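Local atomic coordinates of integrase (Unidentified phage, PDB entry 2OXO), a protein that inserts phage DNA into the host genome by site-specific recombination and, together with excisionase, cuts the prophage out again. Residues 1-6 with 36-41; 29-34 with 71-76. One frame throughout, in Å; residues are numbered along the deposited sequence.

The core-binding domain of this phage integrase, one of the protein's DNA-binding parts and the one present in the crystal, illustrates how a small helical bundle combines polar joints near its surface with apolar ones inside. In contact 1 the N-terminal turn of helix 3-17 is held by the loop that follows helix 21-37; in contact 2 helix 21-37 itself crosses helix 64-83. Their centres lie about 11 Å apart, and contact 2 is the deeper, about 3 Å from the centre of the chain against about 9 Å. Apolar methyl groups join them: Leu-38 CD1 is 4.1 Å from Leu-74 CD1, and Leu-3 CD2 is 4.3 Å from Ile-34 CG2. A sulfate ion binds beside contact 2.

Contact 1 of 2, residues 1-6 with 36-41; sequences MTLHSW and RGLPDA
Asp-40 OD1 takes two hydrogen bonds from the start of helix 3-17, in a four-helix bundle where a loop meets the first turn of a helix: Thr-2 OG1 donates at 2.7 Å and His-4 N at 2.8 Å. The donors reach this oxygen from opposite faces of the carboxylate plane, although the His-4 N-H bond is bent (132°). At the N-cap, Thr-2 makes no capping bond; chi1 of 67° sets OG1 between backbone N and carbonyl carbon, within reach of Asp-40. Next to it, Leu-3 N donates to Ala-41 O at 2.8 Å, so backbone N-H groups of the opening turn find acceptors in the loop, where Asp-40 centres an inverse gamma turn. His-4 NE2 donates to Leu-38 O at 2.7 Å, nearly straight at 167°, with the acceptor close to the ring plane. That bond and Asp-40 fix the imidazole from two directions, for Asp-40 CB lies over one face, 3.8 Å from the ring centroid, in a CH-pi contact. Farther in, Leu-38 also touches Met-54 of helix 48-60, and buried Leu-3 touches Ile-46. There Leu-3 CD2 presses on Leu-38 CB at 3.4 Å, tighter than usual for two carbons.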
ATOM      1  N   MET A   1      10.395  10.993   3.663  1.00 27.07           N
ATOM      2  CA  MET A   1       9.696   9.698   3.915  1.00 25.98           C
ATOM      3  C   MET A   1       9.541   8.925   2.602  1.00 25.18           C
ATOM      4  O   MET A   1       8.801   9.334   1.666  1.00 25.16           O
ATOM      5  CB  MET A   1       8.335   9.946   4.567  1.00 26.41           C
ATOM      6  CG  MET A   1       7.529   8.672   4.924  1.00 25.37           C
ATOM      7  SD  MET A   1       8.376   7.522   6.026  1.00 28.99           S
ATOM      8  CE  MET A   1       8.337   8.408   7.583  1.00 24.74           C
ATOM      9  N   THR A   2      10.233   7.802   2.535  1.00 23.60           N
ATOM     10  CA  THR A   2      10.099   6.960   1.380  1.00 22.29           C
ATOM     11  C   THR A   2       9.085   5.853   1.659  1.00 21.05           C
ATOM     12  O   THR A   2       8.699   5.600   2.804  1.00 20.46           O
ATOM     13  CB  THR A   2      11.465   6.482   0.849  1.00 21.90           C
ATOM     14  OG1 THR A   2      12.064   5.594   1.803  1.00 22.39           O
ATOM     15  CG2 THR A   2      12.376   7.712   0.615  1.00 20.91           C
ATOM     16  N   LEU A   3       8.588   5.276   0.578  1.00 20.48           N
ATOM     17  CA  LEU A   3       7.561   4.255   0.656  1.00 18.19           C
ATOM     18  C   LEU A   3       7.877   3.088   1.595  1.00 19.20           C
ATOM     19  O   LEU A   3       7.071   2.783   2.457  1.00 19.08           O
ATOM     20  CB  LEU A   3       7.277   3.713  -0.738  1.00 18.68           C
ATOM     21  CG  LEU A   3       6.141   2.689  -0.819  1.00 17.48           C
ATOM     22  CD1 LEU A   3       4.843   3.343  -0.325  1.00 14.81           C
ATOM     23  CD2 LEU A   3       6.000   2.144  -2.278  1.00 15.64           C
ATOM     24  N   HIS A   4       9.013   2.406   1.418  1.00 19.43           N
ATOM     25  CA  HIS A   4       9.251   1.237   2.276  1.00 20.80           C
ATOM     26  C   HIS A   4       9.362   1.616   3.755  1.00 20.23           C
ATOM     27  O   HIS A   4       8.819   0.941   4.594  1.00 19.42           O
ATOM     28  CB  HIS A   4      10.448   0.417   1.803  1.00 20.50           C
ATOM     29  CG  HIS A   4      10.276  -0.166   0.436  1.00 21.88           C
ATOM     30  ND1 HIS A   4      11.106  -1.145  -0.059  1.00 22.51           N
ATOM     31  CD2 HIS A   4       9.366   0.086  -0.536  1.00 20.58           C
ATOM     32  CE1 HIS A   4      10.719  -1.466  -1.282  1.00 25.91           C
ATOM     33  NE2 HIS A   4       9.677  -0.714  -1.603  1.00 23.40           N
ATOM     34  N   SER A   5       9.996   2.755   4.049  1.00 21.42           N
ATOM     35  CA  SER A   5       9.986   3.322   5.420  1.00 21.21           C
ATOM     36  C   SER A   5       8.566   3.598   5.909  1.00 20.33           C
ATOM     37  O   SER A   5       8.237   3.291   7.056  1.00 18.92           O
ATOM     38  CB  SER A   5      10.865   4.604   5.489  1.00 21.81           C
ATOM     39  OG  SER A   5      12.223   4.269   5.154  1.00 25.49           O
ATOM     40  N   TRP A   6       7.700   4.125   5.026  1.00 19.86           N
ATOM     41  CA  TRP A   6       6.320   4.430   5.454  1.00 19.18           C
ATOM     42  C   TRP A   6       5.520   3.135   5.719  1.00 18.79           C
ATOM     43  O   TRP A   6       4.803   3.045   6.722  1.00 18.46           O
ATOM     44  CB  TRP A   6       5.568   5.372   4.480  1.00 19.04           C
ATOM     45  CG  TRP A   6       4.192   5.583   5.017  1.00 19.17           C
ATOM     46  CD1 TRP A   6       3.004   5.117   4.492  1.00 19.13           C
ATOM     47  CD2 TRP A   6       3.860   6.205   6.270  1.00 20.50           C
ATOM     48  NE1 TRP A   6       1.961   5.435   5.335  1.00 18.35           N
ATOM     49  CE2 TRP A   6       2.455   6.116   6.424  1.00 19.18           C
ATOM     50  CE3 TRP A   6       4.618   6.862   7.263  1.00 23.51           C
ATOM     51  CZ2 TRP A   6       1.791   6.637   7.545  1.00 20.79           C
ATOM     52  CZ3 TRP A   6       3.951   7.409   8.380  1.00 20.03           C
ATOM     53  CH2 TRP A   6       2.549   7.303   8.501  1.00 20.01           C
ATOM     54  N   ARG A  36       7.538  -5.347  -2.681  1.00 24.08           N
ATOM     55  CA  ARG A  36       8.022  -6.060  -3.848  1.00 25.69           C
ATOM     56  C   ARG A  36       7.674  -5.365  -5.163  1.00 25.28           C
ATOM     57  O   ARG A  36       8.463  -5.374  -6.122  1.00 26.26           O
ATOM     58  CB  ARG A  36       7.456  -7.490  -3.827  1.00 25.94           C
ATOM     59  CG  ARG A  36       8.493  -8.522  -4.193  1.00 30.72           C
ATOM     60  N   GLY A  37       6.497  -4.735  -5.207  1.00 25.26           N
ATOM     61  CA  GLY A  37       5.971  -4.161  -6.427  1.00 23.14           C
ATOM     62  C   GLY A  37       6.406  -2.741  -6.746  1.00 23.31           C
ATOM     63  O   GLY A  37       6.367  -2.330  -7.925  1.00 22.20           O
ATOM     64  N   LEU A  38       6.757  -1.970  -5.708  1.00 22.66           N
ATOM     65  CA  LEU A  38       7.079  -0.530  -5.862  1.00 22.35           C
ATOM     66  C   LEU A  38       8.412  -0.186  -5.205  1.00 22.02           C
ATOM     67  O   LEU A  38       8.729  -0.767  -4.183  1.00 22.92           O
ATOM     68  CB  LEU A  38       5.996   0.362  -5.227  1.00 20.83           C
ATOM     69  CG  LEU A  38       4.600   0.372  -5.871  1.00 23.45           C
ATOM     70  CD1 LEU A  38       3.524   1.071  -4.968  1.00 20.43           C
ATOM     71  CD2 LEU A  38       4.671   0.958  -7.309  1.00 24.09           C
ATOM     72  N   PRO A  39       9.134   0.830  -5.730  1.00 22.51           N
ATOM     73  CA  PRO A  39      10.490   1.157  -5.210  1.00 23.06           C
ATOM     74  C   PRO A  39      10.467   1.858  -3.844  1.00 22.74           C
ATOM     75  O   PRO A  39       9.419   2.379  -3.413  1.00 23.89           O
ATOM     76  CB  PRO A  39      11.057   2.083  -6.295  1.00 22.90           C
ATOM     77  CG  PRO A  39       9.788   2.864  -6.803  1.00 22.13           C
ATOM     78  CD  PRO A  39       8.732   1.725  -6.844  1.00 22.07           C
ATOM     79  N   ASP A  40      11.593   1.895  -3.156  1.00 23.17           N
ATOM     80  CA  ASP A  40      11.675   2.623  -1.873  1.00 23.74           C
ATOM     81  C   ASP A  40      11.895   4.107  -2.126  1.00 24.06           C
ATOM     82  O   ASP A  40      12.926   4.668  -1.733  1.00 24.59           O
ATOM     83  CB  ASP A  40      12.821   2.102  -0.991  1.00 25.42           C
ATOM     84  CG  ASP A  40      12.744   2.626   0.451  1.00 26.08           C
ATOM     85  OD1 ASP A  40      11.687   3.125   0.845  1.00 25.17           O
ATOM     86  OD2 ASP A  40      13.739   2.537   1.211  1.00 30.15           O
ATOM     87  N   ALA A  41      10.929   4.746  -2.762  1.00 22.33           N
ATOM     88  CA  ALA A  41      11.092   6.108  -3.229  1.00 21.69           C
ATOM     89  C   ALA A  41      10.257   7.072  -2.368  1.00 20.95           C
ATOM     90  O   ALA A  41       9.270   6.617  -1.733  1.00 20.93           O
ATOM     91  CB  ALA A  41      10.707   6.217  -4.711  1.00 21.13           C
TER

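Contact 2 of 2, residues 29-34 with 71-76; sequences SKIKAI and RSTLSD. With SO4 (sulfate ion), chain B.
Ile-34 and Thr-73 bring two bundle helices together in the core-binding domain, where the axes of segments 29-34 and 71-76, on helices 21-37 and 64-83, come within 9.6 Å and cross nearly at right angles (-83°). Such a steep crossing confines the touch to a small buried patch, and aliphatic groups make most of it. Ile-34 CD1 leads: it rests 3.7 Å from Leu-74 N, 3.8 Å from Leu-74 CB and 4.0 Å from Thr-73 CG2, settling where these two consecutive side chains leave their helix. Its other branch, CG2, meets Leu-74 CD2 at 3.9 Å. Ile-31 CG1 reaches Thr-73 CG2 from one turn earlier, the two side chains standing at about a right angle.

What positions the threonine is a bond inside its own helix. With chi1 at -61°, OG1 lies beside the backbone N and donates to Leu-69 O, which leaves the methyl to face the isoleucines. Tyr-10 and Leu-14 of helix 3-17 pack on Ile-31, Leu-7 on Ile-34, and Ile-51 of helix 48-60 on Leu-74, so all four helices share this core. Away from the crossing, helix 64-83 holds a sulfate ion, probably from the crystallisation liquor, with Arg-79 as a further donor. Ser-72 OG gives a hydrogen bond to sulfate O2 at 2.8 Å, and Ser-75 OG, also hydrogen-bonded to Asn-90 ND2, one to sulfate O4 at 2.7 Å.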
ATOM      1  N   SER A  29       0.494  -9.391   4.269  1.00 18.31           N
ATOM      2  CA  SER A  29       0.880 -10.011   2.977  1.00 18.82           C
ATOM      3  C   SER A  29       0.764  -9.059   1.789  1.00 18.72           C
ATOM      4  O   SER A  29       1.668  -9.002   0.926  1.00 18.46           O
ATOM      5  CB  SER A  29       0.081 -11.291   2.755  1.00 20.84           C
ATOM      6  OG  SER A  29      -0.004 -11.563   1.391  1.00 27.92           O
ATOM      7  N   LYS A  30      -0.300  -8.254   1.777  1.00 17.19           N
ATOM      8  CA  LYS A  30      -0.480  -7.249   0.735  1.00 18.35           C
ATOM      9  C   LYS A  30       0.499  -6.079   0.876  1.00 16.58           C
ATOM     10  O   LYS A  30       0.917  -5.516  -0.089  1.00 15.99           O
ATOM     11  CB  LYS A  30      -1.970  -6.794   0.655  1.00 17.86           C
ATOM     12  CG  LYS A  30      -2.970  -7.862   0.055  1.00 18.15           C
ATOM     13  CD  LYS A  30      -2.308  -8.885  -0.943  1.00 20.02           C
ATOM     14  CE  LYS A  30      -3.102 -10.243  -1.055  1.00 21.89           C
ATOM     15  NZ  LYS A  30      -2.687 -11.253  -0.019  1.00 23.48           N
ATOM     16  N   ILE A  31       0.887  -5.731   2.087  1.00 17.16           N
ATOM     17  CA  ILE A  31       2.006  -4.771   2.248  1.00 17.02           C
ATOM     18  C   ILE A  31       3.324  -5.331   1.644  1.00 17.78           C
ATOM     19  O   ILE A  31       4.087  -4.605   0.991  1.00 16.38           O
ATOM     20  CB  ILE A  31       2.174  -4.369   3.735  1.00 17.79           C
ATOM     21  CG1 ILE A  31       0.975  -3.501   4.164  1.00 17.91           C
ATOM     22  CG2 ILE A  31       3.522  -3.583   3.946  1.00 16.34           C
ATOM     23  CD1 ILE A  31       0.785  -3.409   5.640  1.00 19.40           C
ATOM     24  N   LYS A  32       3.552  -6.629   1.843  1.00 18.19           N
ATOM     25  CA  LYS A  32       4.737  -7.293   1.282  1.00 20.63           C
ATOM     26  C   LYS A  32       4.684  -7.240  -0.241  1.00 19.34           C
ATOM     27  O   LYS A  32       5.680  -6.950  -0.881  1.00 19.62           O
ATOM     28  CB  LYS A  32       4.828  -8.725   1.799  1.00 20.38           C
ATOM     29  CG  LYS A  32       6.059  -9.531   1.291  1.00 25.11           C
ATOM     30  CD  LYS A  32       6.395 -10.716   2.253  1.00 24.83           C
ATOM     31  N   ALA A  33       3.497  -7.454  -0.816  1.00 18.47           N
ATOM     32  CA  ALA A  33       3.300  -7.348  -2.263  1.00 18.41           C
ATOM     33  C   ALA A  33       3.640  -5.931  -2.736  1.00 18.05           C
ATOM     34  O   ALA A  33       4.234  -5.737  -3.834  1.00 19.14           O
ATOM     35  CB  ALA A  33       1.813  -7.708  -2.642  1.00 15.27           C
ATOM     36  N   ILE A  34       3.222  -4.926  -1.959  1.00 18.41           N
ATOM     37  CA  ILE A  34       3.535  -3.509  -2.311  1.00 17.99           C
ATOM     38  C   ILE A  34       5.066  -3.248  -2.306  1.00 18.98           C
ATOM     39  O   ILE A  34       5.618  -2.679  -3.240  1.00 18.28           O
ATOM     40  CB  ILE A  34       2.788  -2.505  -1.358  1.00 18.96           C
ATOM     41  CG1 ILE A  34       1.257  -2.566  -1.578  1.00 16.52           C
ATOM     42  CG2 ILE A  34       3.305  -1.071  -1.542  1.00 16.06           C
ATOM     43  CD1 ILE A  34       0.378  -1.855  -0.484  1.00 17.90           C
ATOM     44  N   ARG A  71      -4.543  -2.528  -3.997  1.00 15.13           N
ATOM     45  CA  ARG A  71      -4.930  -1.161  -4.271  1.00 17.14           C
ATOM     46  C   ARG A  71      -5.519  -0.487  -3.004  1.00 16.61           C
ATOM     47  O   ARG A  71      -5.188   0.645  -2.685  1.00 14.95           O
ATOM     48  CB  ARG A  71      -5.958  -1.100  -5.430  1.00 16.73           C
ATOM     49  CG  ARG A  71      -6.459   0.359  -5.662  1.00 20.62           C
ATOM     50  CD  ARG A  71      -7.493   0.458  -6.796  1.00 21.23           C
ATOM     51  NE  ARG A  71      -8.262   1.716  -6.701  1.00 28.98           N
ATOM     52  N   SER A  72      -6.432  -1.182  -2.340  1.00 16.79           N
ATOM     53  CA  SER A  72      -7.136  -0.626  -1.178  1.00 18.59           C
ATOM     54  C   SER A  72      -6.164  -0.391   0.001  1.00 17.48           C
ATOM     55  O   SER A  72      -6.255   0.611   0.772  1.00 16.50           O
ATOM     56  CB  SER A  72      -8.130  -1.681  -0.736  1.00 19.19           C
ATOM     57  OG  SER A  72      -9.347  -1.053  -0.537  1.00 28.70           O
ATOM     58  N   THR A  73      -5.253  -1.348   0.152  1.00 14.73           N
ATOM     59  CA  THR A  73      -4.217  -1.236   1.189  1.00 15.93           C
ATOM     60  C   THR A  73      -3.277  -0.105   0.951  1.00 15.06           C
ATOM     61  O   THR A  73      -2.992   0.629   1.875  1.00 15.04           O
ATOM     62  CB  THR A  73      -3.439  -2.556   1.388  1.00 15.43           C
ATOM     63  OG1 THR A  73      -4.355  -3.547   1.805  1.00 14.71           O
ATOM     64  CG2 THR A  73      -2.322  -2.411   2.432  1.00 15.97           C
ATOM     65  N   LEU A  74      -2.809   0.061  -0.279  1.00 16.15           N
ATOM     66  CA  LEU A  74      -1.955   1.186  -0.625  1.00 16.49           C
ATOM     67  C   LEU A  74      -2.631   2.570  -0.445  1.00 16.17           C
ATOM     68  O   LEU A  74      -2.039   3.543   0.059  1.00 14.95           O
ATOM     69  CB  LEU A  74      -1.503   1.028  -2.049  1.00 17.02           C
ATOM     70  CG  LEU A  74      -0.155   1.557  -2.570  1.00 20.85           C
ATOM     71  CD1 LEU A  74      -0.228   2.314  -3.847  1.00 16.37           C
ATOM     72  CD2 LEU A  74       0.904   2.065  -1.585  1.00 17.14           C
ATOM     73  N   SER A  75      -3.859   2.644  -0.897  1.00 15.92           N
ATOM     74  CA  SER A  75      -4.694   3.810  -0.681  1.00 15.97           C
ATOM     75  C   SER A  75      -4.770   4.216   0.805  1.00 15.48           C
ATOM     76  O   SER A  75      -4.539   5.369   1.187  1.00 14.67           O
ATOM     77  CB  SER A  75      -6.104   3.487  -1.155  1.00 15.03           C
ATOM     78  OG  SER A  75      -6.825   4.717  -1.145  1.00 19.81           O
ATOM     79  N   ASP A  76      -5.174   3.271   1.627  1.00 15.27           N
ATOM     80  CA  ASP A  76      -5.216   3.511   3.063  1.00 17.34           C
ATOM     81  C   ASP A  76      -3.834   3.896   3.649  1.00 16.67           C
ATOM     82  O   ASP A  76      -3.768   4.816   4.425  1.00 17.90           O
ATOM     83  CB  ASP A  76      -5.743   2.290   3.807  1.00 17.15           C
ATOM     84  CG  ASP A  76      -6.103   2.625   5.248  1.00 18.90           C
ATOM     85  OD1 ASP A  76      -6.849   3.587   5.449  1.00 26.85           O
ATOM     86  OD2 ASP A  76      -5.639   1.924   6.152  1.00 22.25           O
TER
HETATM   87  S   SO4 B 177     -10.522   2.955  -1.266  1.00 68.20           S
HETATM   88  O1  SO4 B 177     -11.171   3.544  -0.094  1.00 68.35           O
HETATM   89  O2  SO4 B 177     -10.100   1.583  -0.990  1.00 66.64           O
HETATM   90  O3  SO4 B 177     -11.473   2.958  -2.372  1.00 68.41           O
HETATM   91  O4  SO4 B 177      -9.352   3.761  -1.609  1.00 68.80           O